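Local coordinates for protein putative phosphinothricin acetyltransferase YwnH (Bacillus subtilis, PDB 1VHS) that probably confers resistance to phosphinothricin and its tripeptide bialaphos by transferring an acetyl group from acetyl-CoA to phosphinothricin, at residues Ala15-Ala18 with Ile19-Thr23. Numbering follows the deposited sequence.
Sequences AVVA and IYNST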
ATOM      1  N   ALA A  15      -4.996  -3.663  14.333  1.00 23.78           N
ATOM      2  CA  ALA A  15      -5.591  -4.314  13.170  1.00 22.57           C
ATOM      3  C   ALA A  15      -4.752  -4.095  11.907  1.00 20.93           C
ATOM      4  O   ALA A  15      -4.658  -4.979  11.059  1.00 20.98           O
ATOM      5  CB  ALA A  15      -7.000  -3.789  12.951  1.00 25.62           C
ATOM      6  N   VAL A  16      -4.158  -2.912  11.789  1.00 19.25           N
ATOM      7  CA  VAL A  16      -3.333  -2.571  10.631  1.00 19.60           C
ATOM      8  C   VAL A  16      -2.112  -3.485  10.582  1.00 21.80           C
ATOM      9  O   VAL A  16      -1.764  -4.011   9.524  1.00 19.01           O
ATOM     10  CB  VAL A  16      -2.885  -1.083  10.686  1.00 19.44           C
ATOM     11  CG1 VAL A  16      -1.830  -0.799   9.625  1.00 20.47           C
ATOM     12  CG2 VAL A  16      -4.089  -0.173  10.465  1.00 18.24           C
ATOM     13  N   VAL A  17      -1.470  -3.682  11.731  1.00 21.94           N
ATOM     14  CA  VAL A  17      -0.301  -4.551  11.804  1.00 22.12           C
ATOM     15  C   VAL A  17      -0.702  -6.005  11.581  1.00 21.96           C
ATOM     16  O   VAL A  17       0.011  -6.765  10.925  1.00 22.37           O
ATOM     17  CB  VAL A  17       0.406  -4.422  13.172  1.00 21.05           C
ATOM     18  CG1 VAL A  17       1.497  -5.481  13.304  1.00 24.11           C
ATOM     19  CG2 VAL A  17       1.001  -3.037  13.303  1.00 22.01           C
ATOM     20  N   ALA A  18      -1.848  -6.392  12.131  1.00 22.94           N
ATOM     21  CA  ALA A  18      -2.337  -7.754  11.973  1.00 22.99           C
ATOM     22  C   ALA A  18      -2.543  -8.069  10.491  1.00 22.91           C
ATOM     23  O   ALA A  18      -2.162  -9.141  10.018  1.00 23.43           O
ATOM     24  CB  ALA A  18      -3.643  -7.933  12.738  1.00 26.56           C
ATOM     25  N   ILE A  19      -3.149  -7.133   9.761  1.00 21.03           N
ATOM     26  CA  ILE A  19      -3.388  -7.320   8.333  1.00 20.84           C
ATOM     27  C   ILE A  19      -2.039  -7.437   7.626  1.00 22.09           C
ATOM     28  O   ILE A  19      -1.847  -8.291   6.761  1.00 23.41           O
ATOM     29  CB  ILE A  19      -4.188  -6.138   7.740  1.00 19.67           C
ATOM     30  CG1 ILE A  19      -5.636  -6.207   8.239  1.00 22.95           C
ATOM     31  CG2 ILE A  19      -4.118  -6.155   6.202  1.00 21.20           C
ATOM     32  CD1 ILE A  19      -6.499  -5.043   7.811  1.00 24.77           C
ATOM     33  N   TYR A  20      -1.112  -6.571   8.011  1.00 23.81           N
ATOM     34  CA  TYR A  20       0.229  -6.578   7.443  1.00 23.46           C
ATOM     35  C   TYR A  20       0.853  -7.962   7.640  1.00 23.71           C
ATOM     36  O   TYR A  20       1.369  -8.562   6.698  1.00 22.82           O
ATOM     37  CB  TYR A  20       1.075  -5.518   8.140  1.00 25.83           C
ATOM     38  CG  TYR A  20       2.490  -5.416   7.625  1.00 27.98           C
ATOM     39  CD1 TYR A  20       2.773  -4.743   6.437  1.00 31.00           C
ATOM     40  CD2 TYR A  20       3.548  -5.982   8.334  1.00 31.74           C
ATOM     41  CE1 TYR A  20       4.076  -4.630   5.969  1.00 31.73           C
ATOM     42  CE2 TYR A  20       4.858  -5.879   7.876  1.00 31.20           C
ATOM     43  CZ  TYR A  20       5.113  -5.201   6.693  1.00 33.40           C
ATOM     44  OH  TYR A  20       6.401  -5.099   6.236  1.00 34.46           O
ATOM     45  N   ASN A  21       0.794  -8.472   8.868  1.00 23.82           N
ATOM     46  CA  ASN A  21       1.362  -9.784   9.172  1.00 22.92           C
ATOM     47  C   ASN A  21       0.695 -10.949   8.463  1.00 25.17           C
ATOM     48  O   ASN A  21       1.342 -11.958   8.176  1.00 25.31           O
ATOM     49  CB  ASN A  21       1.344 -10.046  10.682  1.00 21.48           C
ATOM     50  CG  ASN A  21       2.358  -9.207  11.427  1.00 24.35           C
ATOM     51  OD1 ASN A  21       3.403  -8.851  10.882  1.00 28.04           O
ATOM     52  ND2 ASN A  21       2.067  -8.902  12.684  1.00 27.31           N
ATOM     53  N   SER A  22      -0.595 -10.826   8.173  1.00 23.86           N
ATOM     54  CA  SER A  22      -1.296 -11.910   7.504  1.00 25.87           C
ATOM     55  C   SER A  22      -0.780 -12.106   6.080  1.00 27.62           C
ATOM     56  O   SER A  22      -0.967 -13.171   5.493  1.00 27.30           O
ATOM     57  CB  SER A  22      -2.803 -11.637   7.477  1.00 25.42           C
ATOM     58  OG  SER A  22      -3.098 -10.518   6.662  1.00 26.96           O
ATOM     59  N   THR A  23      -0.122 -11.086   5.534  1.00 28.20           N
ATOM     60  CA  THR A  23       0.410 -11.156   4.172  1.00 29.13           C
ATOM     61  C   THR A  23       1.864 -11.635   4.096  1.00 33.12           C
ATOM     62  O   THR A  23       2.348 -11.995   3.022  1.00 31.11           O
ATOM     63  CB  THR A  23       0.347  -9.781   3.472  1.00 29.50           C
ATOM     64  OG1 THR A  23       1.344  -8.916   4.033  1.00 30.41           O
ATOM     65  CG2 THR A  23      -1.027  -9.146   3.650  1.00 29.94           C
TER
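A chi1 of 172° at Val17 sets CG1 beside the carbonyl carbon, and one of -72° at Asn21 sets CG anti to the carbonyl carbon; the two side chains thus run alongside each other one turn apart on helix 13-24, and Val17 CG1 lies 3.5 Å from Asn21 ND2. The amide also bends over the preceding turn, where Asn21 CG lies 3.4 Å from Val17 O. That carbonyl is taken by the backbone instead: Asn21 N donates to Val17 O over 2.8 Å, while the amide oxygen OD1 accepts from the backbone N of Val36, tying the helix to the following loop. Ile19 leans back in the same manner, its CG1 against Ala15 O at 3.2 Å, and its side chain packs on Val64, Trp67 and Tyr88 of the central sheet. Regular i to i+4 bonds from Ile19, Tyr20 and Ser22 to Ala15, Val16 and Ala18 complete the alpha-helical ladder. Farther along, hydroxyls join the backbone. Ser22 OG turns back to give Ile19 O a 2.6 Å hydrogen bond and itself accepts from Glu91 N, bridging the helix and the segment after strand 82-89. Thr23 OG1 likewise donates to Tyr20 O at 2.7 Å, a carbonyl that also accepts from Thr23 N. Tyr20 extends its ring away from the preceding turn; the hydroxyl is hydrogen-bonded to Asp32 and Thr30, and the ring meets both Arg41, in a cation-pi contact, and Tyr88, one of the predicted acetyl-CoA-binding residues. Ile19 thus packs on the GNAT sheet, Tyr20 reaches both sheet and loop, Asn21 holds Val36, and the serine and threonine hydroxyls supply extra donors to the carbonyls of Ile19 and Tyr20, consistent with a firmly placed helix beside the probable cofactor site.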